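Local structure of De novo protein based on the inhibitor Amoebiasin-1 (Entamoeba histolytica, 5SWK) at residues I15-A18 / K19-K23; R86-S89 / F90-W94. The protein probably inhibits cysteine proteases, being a designed protein built on an amoebic inhibitor of the chagasin family. All coordinates share one frame; numbering follows the deposited sequence. Where two conformers were deposited one is given.

Interaction 1 (I15-A18 / K19-K23)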
# COMPACT_ATOMS: atom_id res chain seq x y z
N ILE D 15 -8.08 26.55 9.42
CA ILE D 15 -7.60 27.37 10.53
C ILE D 15 -6.48 28.27 10.07
O ILE D 15 -5.89 28.06 9.01
CB ILE D 15 -7.08 26.52 11.72
CG1 ILE D 15 -5.84 25.74 11.29
CG2 ILE D 15 -8.18 25.62 12.26
CD1 ILE D 15 -5.05 25.14 12.45
N THR D 16 -6.18 29.27 10.89
CA THR D 16 -5.07 30.17 10.63
C THR D 16 -4.04 30.02 11.73
O THR D 16 -4.39 29.98 12.90
CB THR D 16 -5.53 31.64 10.57
OG1 THR D 16 -6.53 31.80 9.55
CG2 THR D 16 -4.34 32.54 10.25
N ILE D 17 -2.77 29.94 11.34
CA ILE D 17 -1.68 29.96 12.31
C ILE D 17 -0.52 30.81 11.80
O ILE D 17 -0.37 31.03 10.60
CB ILE D 17 -1.14 28.55 12.62
CG1 ILE D 17 -0.54 27.91 11.37
CG2 ILE D 17 -2.23 27.68 13.24
CD1 ILE D 17 0.10 26.56 11.63
N ALA D 18 0.31 31.26 12.73
CA ALA D 18 1.50 32.01 12.37
C ALA D 18 2.61 31.05 11.97
O ALA D 18 2.70 29.94 12.49
CB ALA D 18 1.95 32.88 13.51
N LYS D 19 3.45 31.46 11.02
CA LYS D 19 4.65 30.71 10.71
C LYS D 19 5.49 30.55 11.98
O LYS D 19 5.88 31.53 12.60
CB LYS D 19 5.46 31.40 9.62
CG LYS D 19 6.77 30.72 9.29
CD LYS D 19 7.45 31.34 8.09
CE LYS D 19 8.77 30.64 7.80
NZ LYS D 19 9.43 31.15 6.56
N GLY D 20 5.74 29.30 12.37
CA GLY D 20 6.49 29.03 13.59
C GLY D 20 5.61 28.78 14.80
O GLY D 20 6.10 28.35 15.85
N GLU D 21 4.31 29.04 14.68
CA GLU D 21 3.36 28.72 15.75
C GLU D 21 3.01 27.23 15.75
O GLU D 21 2.86 26.61 14.69
CB GLU D 21 2.08 29.55 15.61
CG GLU D 21 1.01 29.25 16.66
CD GLU D 21 -0.32 29.92 16.37
OE1 GLU D 21 -0.45 30.58 15.32
OE2 GLU D 21 -1.25 29.79 17.20
N ASN D 22 2.87 26.66 16.95
CA ASN D 22 2.43 25.29 17.10
C ASN D 22 0.95 25.22 17.41
O ASN D 22 0.40 26.09 18.07
CB ASN D 22 3.19 24.58 18.23
CG ASN D 22 4.69 24.66 18.06
OD1 ASN D 22 5.21 24.54 16.95
ND2 ASN D 22 5.39 24.88 19.17
N LYS D 23 0.29 24.18 16.91
CA LYS D 23 -1.09 23.90 17.28
C LYS D 23 -1.22 22.41 17.46
O LYS D 23 -0.42 21.64 16.93
CB LYS D 23 -2.07 24.41 16.22
CG LYS D 23 -2.33 25.91 16.28
CD LYS D 23 -3.38 26.27 17.32
CE LYS D 23 -4.75 25.74 16.93
NZ LYS D 23 -5.81 26.11 17.92
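Ile17 touches the acid of Glu21 through its CB and CA. Ile17 CB lies 3.4 Å from Glu21 OE1, in van der Waals contact. Ile17 CA comes slightly nearer, 3.3 Å from Glu21 OE1. The CG2 methyl of Ile17 lies anti to its own carbonyl carbon, beside the backbone N, which points it at the returning chain. There it approaches Lys23 on strand 22-29, and the two side chains cross at a slant. Lys23 was modelled in two conformers, and beyond the one described here this approach, 3.5 Å from Ile17 CG2 to Lys23 CG, is doubtful.

Ala18 carries the polar part of the contact. It is the first residue of a type II beta turn that ends at Glu21 and leads from strand 13-17 to strand 22-29. The turn is closed by Glu21 N, which donates to Ala18 O at 2.9 Å. Gly20 is the third residue of the turn and takes the positive phi, 95°, usual at this position of a type II turn.

A second bond runs the other way, from the backbone of Ala18 to the side chain of Glu21. Ala18 N donates to Glu21 OE1 at 2.8 Å, and the bond is nearly straight at 170°. Glu21 CG is anti to its backbone N and the chain beyond it is extended. This shape carries the carboxylate back to the end of the first strand.

Outside the turn, Ile17 also packs on Val107 of the second subunit, whose strand pairs in parallel with residues 15-17. Glu21 thus ties both its backbone N and its carboxylate to one residue, Ala18. The pair of bonds should hold the turn firmly and fix where the acid points.

Interaction 2 (R86-S89 / F90-W94)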
# COMPACT_ATOMS: atom_id res chain seq x y z
N ARG D 86 -5.21 4.04 10.04
CA ARG D 86 -5.00 2.85 9.23
C ARG D 86 -4.19 1.77 9.94
O ARG D 86 -3.57 2.01 10.98
CB ARG D 86 -4.31 3.22 7.91
CG ARG D 86 -2.87 3.66 8.07
CD ARG D 86 -2.14 3.68 6.72
N ARG D 87 -4.22 0.57 9.36
CA ARG D 87 -3.44 -0.57 9.83
C ARG D 87 -2.73 -1.18 8.64
O ARG D 87 -3.39 -1.60 7.68
CB ARG D 87 -4.34 -1.60 10.52
CG ARG D 87 -3.63 -2.88 10.94
CD ARG D 87 -4.57 -3.74 11.78
NE ARG D 87 -5.58 -4.40 10.97
CZ ARG D 87 -6.67 -4.97 11.46
NH1 ARG D 87 -6.91 -4.95 12.77
NH2 ARG D 87 -7.53 -5.57 10.64
N THR D 88 -1.41 -1.23 8.68
CA THR D 88 -0.66 -1.76 7.55
C THR D 88 -1.07 -3.21 7.31
O THR D 88 -1.18 -3.99 8.25
CB THR D 88 0.85 -1.64 7.79
OG1 THR D 88 1.17 -0.27 8.04
CG2 THR D 88 1.62 -2.09 6.58
N SER D 89 -1.34 -3.56 6.05
CA SER D 89 -1.83 -4.91 5.73
C SER D 89 -0.68 -5.88 5.50
O SER D 89 0.44 -5.46 5.22
CB SER D 89 -2.70 -4.86 4.47
OG SER D 89 -1.88 -4.56 3.36
N PHE D 90 -0.96 -7.18 5.60
CA PHE D 90 0.05 -8.16 5.25
C PHE D 90 0.62 -7.90 3.85
O PHE D 90 1.83 -7.96 3.65
CB PHE D 90 -0.50 -9.59 5.31
CG PHE D 90 0.46 -10.59 4.73
CD1 PHE D 90 1.59 -10.97 5.45
CD2 PHE D 90 0.27 -11.12 3.45
CE1 PHE D 90 2.51 -11.85 4.93
CE2 PHE D 90 1.19 -12.02 2.91
CZ PHE D 90 2.31 -12.38 3.65
N ALA D 91 -0.27 -7.64 2.89
CA ALA D 91 0.17 -7.40 1.52
C ALA D 91 1.19 -6.27 1.45
O ALA D 91 2.20 -6.38 0.75
CB ALA D 91 -1.04 -7.10 0.61
N GLU D 92 0.96 -5.20 2.21
CA GLU D 92 1.88 -4.07 2.23
C GLU D 92 3.25 -4.44 2.80
O GLU D 92 4.29 -4.08 2.21
CB GLU D 92 1.26 -2.90 3.00
CG GLU D 92 0.15 -2.21 2.20
CD GLU D 92 -0.67 -1.18 2.99
OE1 GLU D 92 -0.87 -1.35 4.21
OE2 GLU D 92 -1.14 -0.21 2.37
N TYR D 93 3.27 -5.16 3.92
CA TYR D 93 4.53 -5.65 4.48
C TYR D 93 5.24 -6.59 3.52
O TYR D 93 6.45 -6.49 3.32
CB TYR D 93 4.30 -6.38 5.80
CG TYR D 93 3.94 -5.50 6.96
CD1 TYR D 93 4.84 -4.54 7.43
CD2 TYR D 93 2.73 -5.64 7.62
CE1 TYR D 93 4.53 -3.74 8.53
CE2 TYR D 93 2.41 -4.84 8.71
CZ TYR D 93 3.31 -3.90 9.16
OH TYR D 93 3.00 -3.10 10.23
N TRP D 94 4.49 -7.52 2.93
CA TRP D 94 5.10 -8.52 2.06
C TRP D 94 5.69 -7.86 0.80
O TRP D 94 6.76 -8.25 0.34
CB TRP D 94 4.10 -9.61 1.68
CG TRP D 94 4.80 -10.78 1.07
CD1 TRP D 94 4.91 -11.07 -0.26
CD2 TRP D 94 5.54 -11.79 1.76
NE1 TRP D 94 5.66 -12.20 -0.44
CE2 TRP D 94 6.06 -12.67 0.78
CE3 TRP D 94 5.81 -12.05 3.11
CZ2 TRP D 94 6.82 -13.78 1.11
CZ3 TRP D 94 6.57 -13.15 3.44
CH2 TRP D 94 7.07 -14.00 2.44
O HOH W 1 -3.83 -0.86 5.15
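The methyl of Thr88 sits over one face of the Tyr93 ring, a little toward its rim. Thr88 CG2 is 3.6 Å from the centroid of the Tyr93 ring and 14° off the ring normal, a CH-pi contact. Thr88 CG2 is anti to the backbone N, and this turns the methyl onto the ring. Thr88 CB lies nearer the phenol end, 3.6 Å from Tyr93 OH. The two side chains cross at about a right angle.

Glu92 OE1 touches Thr88 too, at CA and CG2, and the side chain folds back over the start of the helix. Glu92 OE1 accepts from Ser89 N at 2.9 Å. The donor comes from the anti side of the carboxylate, 24° out of its plane. In return Glu92 N donates to Ser89 OG at 3.1 Å. Ser89 OG is set between its own backbone N and carbonyl carbon, chi1 68°, and this rotation carries OG toward Glu92 N.

These two reciprocal bonds form a capping box, with Ser89 as N-cap of helix 90-95. The box joins the loop after strand 77-86 to this short helix. A backbone bond from Tyr93 N to Ser89 O, 3.1 Å long, continues the helix. A water lies within hydrogen-bonding distance of both Glu92 OE1 and Arg87 O, and may carry the acid's grip one step further back along the loop. Arg87 NH1 is held elsewhere, by Thr33 O.

The helix lies at an interface with the chain of another protein, where Phe90 meets an aromatic ring with planes almost parallel and Trp94 NE1 bonds to the backbone. Ala91 packs on Ala91 of the second subunit.

How the interactions relate
Interaction 1 and interaction 2 are both surface contacts, on opposite sides of the chain's centre. Their centres are 34 Å apart and they share no element. In each a glutamate carboxylate reaches back to a backbone N three residues earlier, but the setting differs. The acid of 15-23 braces a tight turn between two strands, beside aliphatic side chains. The acid of 86-94 is half of a helix cap, next to a serine hydroxyl, with an aromatic ring held by the neighbouring threonine. Both regions touch the second subunit: the strand of interaction 1 extends the sheet into it, whereas interaction 2 packs against it, and its helix also meets another protein.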